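Local atomic coordinates of proteasome assembly chaperone family protein (Thermoplasma acidophilum, PDB entry 3GAA), a protein that is of uncharacterised function but belongs to the PAC2 family and may act as a proteasome assembly chaperone. Residues Gly118-Ile122 with Ile180-Ser184; Pro129-Ile133 with Pro188-Asp192; Glu135-Val139 with Asp195-Ser201. All blocks are in the same frame, centred on the assembly; numbering follows the deposited sequence.

Contact 1: residues Gly118-Ile122 with Ile180-Ser184; sequences GASEI and ITGLS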
loop_
_atom_site.group_PDB
_atom_site.type_symbol
_atom_site.label_atom_id
_atom_site.label_comp_id
_atom_site.label_asym_id
_atom_site.label_seq_id
_atom_site.Cartn_x
_atom_site.Cartn_y
_atom_site.Cartn_z
ATOM N N GLY A 118 7.844 -7.252 26.737
ATOM C CA GLY A 118 8.548 -6.544 27.793
ATOM C C GLY A 118 9.662 -7.331 28.444
ATOM O O GLY A 118 10.135 -6.976 29.523
ATOM N N ALA A 119 10.126 -8.390 27.775
ATOM C CA ALA A 119 11.114 -9.306 28.372
ATOM C C ALA A 119 12.387 -8.575 28.792
ATOM O O ALA A 119 12.860 -7.725 28.086
ATOM C CB ALA A 119 11.427 -10.414 27.442
ATOM N N SER A 120 12.920 -8.910 29.955
ATOM C CA SER A 120 14.121 -8.275 30.480
ATOM C C SER A 120 15.369 -8.973 29.952
ATOM O O SER A 120 16.267 -8.297 29.527
ATOM C CB SER A 120 14.108 -8.316 31.999
ATOM O OG SER A 120 13.462 -9.506 32.462
ATOM N N GLU A 121 15.415 -10.309 29.958
ATOM C CA GLU A 121 16.628 -11.089 29.640
ATOM C C GLU A 121 16.260 -12.377 28.907
ATOM O O GLU A 121 15.332 -13.062 29.324
ATOM C CB GLU A 121 17.360 -11.518 30.909
ATOM C CG GLU A 121 17.367 -10.494 32.076
ATOM C CD GLU A 121 18.781 -10.051 32.500
ATOM O OE1 GLU A 121 19.748 -10.873 32.404
ATOM O OE2 GLU A 121 18.923 -8.879 32.949
ATOM N N ILE A 122 17.013 -12.735 27.875
ATOM C CA ILE A 122 16.749 -13.937 27.118
ATOM C C ILE A 122 17.861 -14.908 27.337
ATOM O O ILE A 122 18.969 -14.529 27.206
ATOM C CB ILE A 122 16.678 -13.619 25.633
ATOM C CG1 ILE A 122 15.566 -12.600 25.429
ATOM C CG2 ILE A 122 16.376 -14.840 24.802
ATOM C CD1 ILE A 122 15.623 -11.971 24.083
ATOM N N ILE A 180 18.422 -5.589 24.690
ATOM C CA ILE A 180 17.933 -6.481 25.749
ATOM C C ILE A 180 19.076 -7.434 26.098
ATOM O O ILE A 180 19.840 -7.800 25.207
ATOM C CB ILE A 180 16.819 -7.371 25.254
ATOM C CG1 ILE A 180 15.692 -6.533 24.656
ATOM C CG2 ILE A 180 16.361 -8.268 26.391
ATOM C CD1 ILE A 180 14.574 -7.356 24.100
ATOM N N THR A 181 19.186 -7.843 27.356
ATOM C CA THR A 181 20.295 -8.687 27.799
ATOM C C THR A 181 20.030 -10.059 27.294
ATOM O O THR A 181 18.966 -10.582 27.578
ATOM C CB THR A 181 20.387 -8.797 29.333
ATOM O OG1 THR A 181 20.587 -7.494 29.864
ATOM C CG2 THR A 181 21.561 -9.707 29.732
ATOM N N GLY A 182 20.975 -10.615 26.538
ATOM C CA GLY A 182 20.875 -11.967 26.004
ATOM C C GLY A 182 22.121 -12.762 26.394
ATOM O O GLY A 182 23.220 -12.247 26.229
ATOM N N LEU A 183 21.970 -13.943 26.998
ATOM C CA LEU A 183 23.093 -14.835 27.127
ATOM C C LEU A 183 22.707 -16.178 26.730
ATOM O O LEU A 183 21.558 -16.429 26.484
ATOM C CB LEU A 183 23.738 -14.868 28.506
ATOM C CG LEU A 183 22.933 -15.094 29.745
ATOM C CD1 LEU A 183 22.115 -13.810 30.015
ATOM C CD2 LEU A 183 22.099 -16.313 29.540
ATOM N N SER A 184 23.708 -17.025 26.609
ATOM C CA SER A 184 23.510 -18.414 26.355
ATOM C C SER A 184 24.304 -19.265 27.377
ATOM O O SER A 184 25.379 -18.870 27.777
ATOM C CB SER A 184 23.927 -18.722 24.927
ATOM O OG SER A 184 24.208 -20.103 24.847
#
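I122 and T181 bring the two segments together as neighbouring parallel strands inside the mixed beta sheet of this alpha/beta PAC2 fold. I122 N donates to T181 O at 2.9 Å, and one step on L183 N donates to I122 O at 3.1 Å, so I122 uses both its amide and its carbonyl toward the same neighbour. The strands are in register with E121 beside T181 and I122 beside G182.

E121 and T181 send their side chains out on one face of the sheet, side by side and pointing the same way. The bend at chi2 (-120°) brings the carboxylate end of E121 alongside the threonine, with OE1 3.4 Å from T181 CG2 and OE2 3.8 Å from T181 OG1. This is packing; the charge is dealt with elsewhere, since E121 OE1 is hydrogen-bonded to the Y210 hydroxyl and forms a salt bridge with K147. Those two partners hold the carboxylate end in place and probably keep it ionised.

On the face that carries I122 the contact is apolar. I122 CD1 approaches I180 CG2 at 4.4 Å, and S120 O faces the same I180 methyl. Both isoleucines rest on M111 of helix 103-117, while I122 also packs on I171 and C175 of helix 166-178. The two helices thus cover the starts of the strands.

Further out, G118 ends helix 103-117 in a Schellman motif, its phi positive at 91°, and turns the chain toward the sheet. A119 O accepts a hydrogen bond from R22 of the second subunit, and S120 OG is bonded to the carbonyl oxygens of N26 and P27.

Contact 2: residues Pro129-Ile133 with Pro188-Asp192; sequences PANGI and PTSVD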
loop_
_atom_site.group_PDB
_atom_site.type_symbol
_atom_site.label_atom_id
_atom_site.label_comp_id
_atom_site.label_asym_id
_atom_site.label_seq_id
_atom_site.Cartn_x
_atom_site.Cartn_y
_atom_site.Cartn_z
ATOM N N PRO A 129 28.488 -31.116 21.684
ATOM C CA PRO A 129 28.583 -32.580 21.748
ATOM C C PRO A 129 29.881 -33.095 22.347
ATOM O O PRO A 129 30.932 -32.524 22.130
ATOM C CB PRO A 129 28.410 -33.008 20.292
ATOM C CG PRO A 129 27.735 -31.852 19.615
ATOM C CD PRO A 129 28.280 -30.647 20.309
ATOM N N ALA A 130 29.754 -34.138 23.152
ATOM C CA ALA A 130 30.873 -34.801 23.785
ATOM C C ALA A 130 30.634 -36.325 23.679
ATOM O O ALA A 130 29.827 -36.783 22.863
ATOM C CB ALA A 130 30.960 -34.358 25.215
ATOM N N ASN A 131 31.348 -37.113 24.477
ATOM C CA ASN A 131 30.920 -38.499 24.777
ATOM C C ASN A 131 31.454 -38.922 26.128
ATOM O O ASN A 131 32.661 -39.128 26.261
ATOM C CB ASN A 131 31.339 -39.480 23.697
ATOM C CG ASN A 131 32.667 -39.135 23.073
ATOM O OD1 ASN A 131 33.312 -39.992 22.462
ATOM N ND2 ASN A 131 33.083 -37.884 23.208
ATOM N N GLY A 132 30.555 -39.004 27.127
ATOM C CA GLY A 132 30.952 -39.120 28.551
ATOM C C GLY A 132 29.836 -38.878 29.575
ATOM O O GLY A 132 28.755 -39.462 29.434
ATOM N N ILE A 133 30.009 -37.979 30.559
ATOM C CA ILE A 133 30.958 -36.822 30.553
ATOM C C ILE A 133 31.708 -36.776 31.881
ATOM O O ILE A 133 31.070 -36.654 32.934
ATOM C CB ILE A 133 30.180 -35.455 30.341
ATOM C CG1 ILE A 133 30.204 -35.051 28.873
ATOM C CG2 ILE A 133 30.772 -34.303 31.156
ATOM C CD1 ILE A 133 29.802 -36.145 27.907
ATOM N N PRO A 188 28.541 -29.525 27.941
ATOM C CA PRO A 188 28.876 -30.688 27.140
ATOM C C PRO A 188 27.854 -31.786 27.347
ATOM O O PRO A 188 27.435 -32.044 28.468
ATOM C CB PRO A 188 30.227 -31.137 27.697
ATOM C CG PRO A 188 30.646 -30.136 28.705
ATOM C CD PRO A 188 29.457 -29.355 29.087
ATOM N N THR A 189 27.464 -32.447 26.280
ATOM C CA THR A 189 26.485 -33.504 26.398
ATOM C C THR A 189 26.812 -34.715 25.480
ATOM O O THR A 189 27.248 -34.554 24.338
ATOM C CB THR A 189 25.003 -32.905 26.268
ATOM O OG1 THR A 189 24.112 -33.840 25.642
ATOM C CG2 THR A 189 24.978 -31.603 25.551
ATOM N N SER A 190 26.640 -35.923 25.998
ATOM C CA SER A 190 27.012 -37.147 25.286
ATOM C C SER A 190 26.187 -37.401 24.025
ATOM O O SER A 190 24.960 -37.417 24.058
ATOM C CB SER A 190 26.797 -38.338 26.235
ATOM O OG SER A 190 26.922 -39.577 25.550
ATOM N N VAL A 191 26.831 -37.673 22.912
ATOM C CA VAL A 191 26.046 -37.918 21.690
ATOM C C VAL A 191 25.380 -39.305 21.641
ATOM O O VAL A 191 24.216 -39.413 21.302
ATOM C CB VAL A 191 26.853 -37.638 20.385
ATOM C CG1 VAL A 191 26.791 -36.172 20.055
ATOM C CG2 VAL A 191 28.299 -38.107 20.510
ATOM N N ASP A 192 26.081 -40.377 21.959
ATOM C CA ASP A 192 25.441 -41.704 21.811
ATOM C C ASP A 192 24.364 -41.953 22.884
ATOM O O ASP A 192 23.207 -42.141 22.542
ATOM C CB ASP A 192 26.476 -42.864 21.792
ATOM C CG ASP A 192 27.280 -42.946 20.447
ATOM O OD1 ASP A 192 27.565 -44.092 19.979
ATOM O OD2 ASP A 192 27.617 -41.867 19.865
#
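P188 meets A130 and I133 where strands 121-130 and 181-190, parallel partners in the central sheet of the alpha/beta PAC2 fold, run out into loops. P188 CB meets two apolar neighbours: A130 CB comes to 4.1 Å of it, and I133 CG1 arrives at the same distance with its side chain crossing the proline at about a right angle. The loop after A130 curls back, the peptide between G132 and I133 modelled as cis, and the isoleucine points toward the other strand.

T189, next along, contributes backbone. Its carbonyl O receives A130 N at 2.8 Å, while its side chain points away from the partner strand and packs against T37 in a loop. P129 pairs with T189, but their side chains diverge.

S190 pairs with A130, CA to CA 4.8 Å, and the two CB atoms lie on the same face of the sheet. The returning loop passes by this serine: S190 CB lies 3.9 Å from G132 O, and I133 CD1 reaches 3.7 Å from S190 N, so the isoleucine tip sits beside the backbone of the strand's last residue. The hydroxyl turns anti to the backbone N, chi1 170°, and S190 OG makes a weak hydrogen bond with the carbonyl of I193.

V191 has left the strand, yet it still takes the second bond of the pairing, its N donating to A130 O at 3.1 Å. Its two methyls divide their work at this solvent-facing edge of the contact. CG2 lies next to the same A130 carbonyl that V191 N uses, and V191 CG1 rests against the P129 ring at CB, 3.6 Å away.

Contact 3: residues Glu135-Val139 with Asp195-Ser201; sequences EERPV and DPGAVLS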
loop_
_atom_site.group_PDB
_atom_site.type_symbol
_atom_site.label_atom_id
_atom_site.label_comp_id
_atom_site.label_asym_id
_atom_site.label_seq_id
_atom_site.Cartn_x
_atom_site.Cartn_y
_atom_site.Cartn_z
ATOM N N GLU A 135 32.517 -36.927 35.289
ATOM C CA GLU A 135 31.433 -36.386 36.178
ATOM C C GLU A 135 31.583 -34.933 36.661
ATOM O O GLU A 135 30.602 -34.309 37.115
ATOM C CB GLU A 135 31.216 -37.291 37.406
ATOM C CG GLU A 135 29.845 -37.104 38.133
ATOM C CD GLU A 135 29.850 -37.706 39.550
ATOM O OE1 GLU A 135 30.757 -38.526 39.869
ATOM O OE2 GLU A 135 28.947 -37.354 40.348
ATOM N N GLU A 136 32.815 -34.426 36.608
ATOM C CA GLU A 136 33.074 -32.983 36.630
ATOM C C GLU A 136 32.604 -32.398 35.285
ATOM O O GLU A 136 33.363 -32.422 34.306
ATOM C CB GLU A 136 34.589 -32.699 36.868
ATOM C CG GLU A 136 35.251 -33.304 38.176
ATOM C CD GLU A 136 34.244 -33.886 39.229
ATOM O OE1 GLU A 136 34.623 -34.865 39.950
ATOM O OE2 GLU A 136 33.082 -33.388 39.337
ATOM N N ARG A 137 31.348 -31.937 35.223
ATOM C CA ARG A 137 30.825 -31.359 33.998
ATOM C C ARG A 137 30.643 -29.859 34.154
ATOM O O ARG A 137 29.848 -29.414 34.968
ATOM C CB ARG A 137 29.519 -31.998 33.603
ATOM C CG ARG A 137 28.655 -31.097 32.706
ATOM C CD ARG A 137 27.740 -31.864 31.812
ATOM N NE ARG A 137 27.264 -33.091 32.439
ATOM C CZ ARG A 137 26.644 -34.061 31.775
ATOM N NH1 ARG A 137 26.406 -33.947 30.465
ATOM N NH2 ARG A 137 26.234 -35.141 32.427
ATOM N N PRO A 138 31.358 -29.071 33.337
ATOM C CA PRO A 138 31.298 -27.607 33.385
ATOM C C PRO A 138 30.107 -26.940 32.630
ATOM O O PRO A 138 29.506 -27.507 31.707
ATOM C CB PRO A 138 32.618 -27.220 32.723
ATOM C CG PRO A 138 32.845 -28.304 31.700
ATOM C CD PRO A 138 32.264 -29.543 32.268
ATOM N N VAL A 139 29.763 -25.732 33.034
ATOM C CA VAL A 139 28.865 -24.933 32.225
ATOM C C VAL A 139 29.627 -23.768 31.612
ATOM O O VAL A 139 30.408 -23.127 32.267
ATOM C CB VAL A 139 27.611 -24.435 32.994
ATOM C CG1 VAL A 139 26.726 -23.605 32.074
ATOM C CG2 VAL A 139 26.817 -25.577 33.455
ATOM N N ASP A 195 21.593 -38.295 28.322
ATOM C CA ASP A 195 22.454 -37.505 29.203
ATOM C C ASP A 195 21.739 -36.443 30.048
ATOM O O ASP A 195 21.914 -35.253 29.835
ATOM C CB ASP A 195 23.559 -36.848 28.390
ATOM C CG ASP A 195 24.715 -36.396 29.260
ATOM O OD1 ASP A 195 24.654 -36.665 30.497
ATOM O OD2 ASP A 195 25.681 -35.778 28.733
ATOM N N PRO A 196 20.974 -36.880 31.051
ATOM C CA PRO A 196 20.241 -36.002 31.969
ATOM C C PRO A 196 21.076 -35.018 32.779
ATOM O O PRO A 196 20.582 -33.965 33.124
ATOM C CB PRO A 196 19.563 -36.976 32.926
ATOM C CG PRO A 196 19.570 -38.249 32.237
ATOM C CD PRO A 196 20.807 -38.286 31.420
ATOM N N GLY A 197 22.317 -35.339 33.077
ATOM C CA GLY A 197 23.202 -34.384 33.740
ATOM C C GLY A 197 23.495 -33.143 32.907
ATOM O O GLY A 197 23.855 -32.103 33.467
ATOM N N ALA A 198 23.348 -33.230 31.578
ATOM C CA ALA A 198 23.479 -32.050 30.731
ATOM C C ALA A 198 22.337 -31.093 31.124
ATOM O O ALA A 198 22.552 -29.962 31.562
ATOM C CB ALA A 198 23.408 -32.429 29.268
ATOM N N VAL A 199 21.119 -31.587 31.046
ATOM C CA VAL A 199 20.015 -30.796 31.424
ATOM C C VAL A 199 20.125 -30.279 32.874
ATOM O O VAL A 199 19.891 -29.144 33.121
ATOM C CB VAL A 199 18.713 -31.565 31.184
ATOM C CG1 VAL A 199 17.488 -30.748 31.735
ATOM C CG2 VAL A 199 18.574 -31.798 29.690
ATOM N N LEU A 200 20.506 -31.121 33.819
ATOM C CA LEU A 200 20.635 -30.689 35.194
ATOM C C LEU A 200 21.577 -29.506 35.351
ATOM O O LEU A 200 21.215 -28.548 35.981
ATOM C CB LEU A 200 21.061 -31.837 36.076
ATOM C CG LEU A 200 21.419 -31.418 37.505
ATOM C CD1 LEU A 200 20.233 -30.704 38.240
ATOM C CD2 LEU A 200 21.887 -32.653 38.227
ATOM N N SER A 201 22.741 -29.524 34.722
ATOM C CA SER A 201 23.671 -28.396 34.828
ATOM C C SER A 201 23.150 -27.066 34.322
ATOM O O SER A 201 23.462 -25.983 34.922
ATOM C CB SER A 201 24.873 -28.666 34.002
ATOM O OG SER A 201 25.450 -29.861 34.429
#
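V139 and S201 mark the nearest backbone approach, CA to CA 6.8 Å, between an irregular segment, 135-139, and the first turns of helix 196-210. R137 carries most of the contact. It reaches over the helix start, its chain bent at chi3 (34°), and grips D195 end-on with two nitrogens, NH1 to OD2 at 2.6 Å and NH2 to OD1 at 2.9 Å. Both oxygens lie near the guanidinium plane, but the carboxylate is turned 35° from it. One face of the guanidinium lies over the G197-A198 peptide, G197 C standing 3.4 Å above the plane. NH1 also donates to P188 O and D195 OD2 also accepts from S190 N, so this two-nitrogen Arg-Asp salt bridge pins the segment before strand 140-142 both to the N-terminal end of the helix and to the end of strand 181-190. Beside it, S201 OG bonds back to G197 O at 2.9 Å and lies next to the arginine's CG, while V139 CG2 packs 3.7 Å from S201 CB. Strand 181-190 adjoins all this through T187 and T189, and the other flanks of helix 196-210 rest on helices 39-51 and 219-243.

Overall arrangement
From the N-terminal side, the chain lays down 118-122, 129-133 and 135-139 in turn, then, after some 40 residues holding strand 140-142 and helices 145-153 and 166-178, their partners 180-184, 188-192 and 195-201 in the same order. Each contact closes a loop of about 55 to 58 residues, and all three loops cross; none nests in another. Contacts 1 and 2 join opposite ends of strands 121-130 and 181-190, with centres about 28 Å apart. Contact 3 follows where both strands have ended, its centre about 10 Å from that of contact 2, and ties the segment before strand 140-142 to helix 196-210.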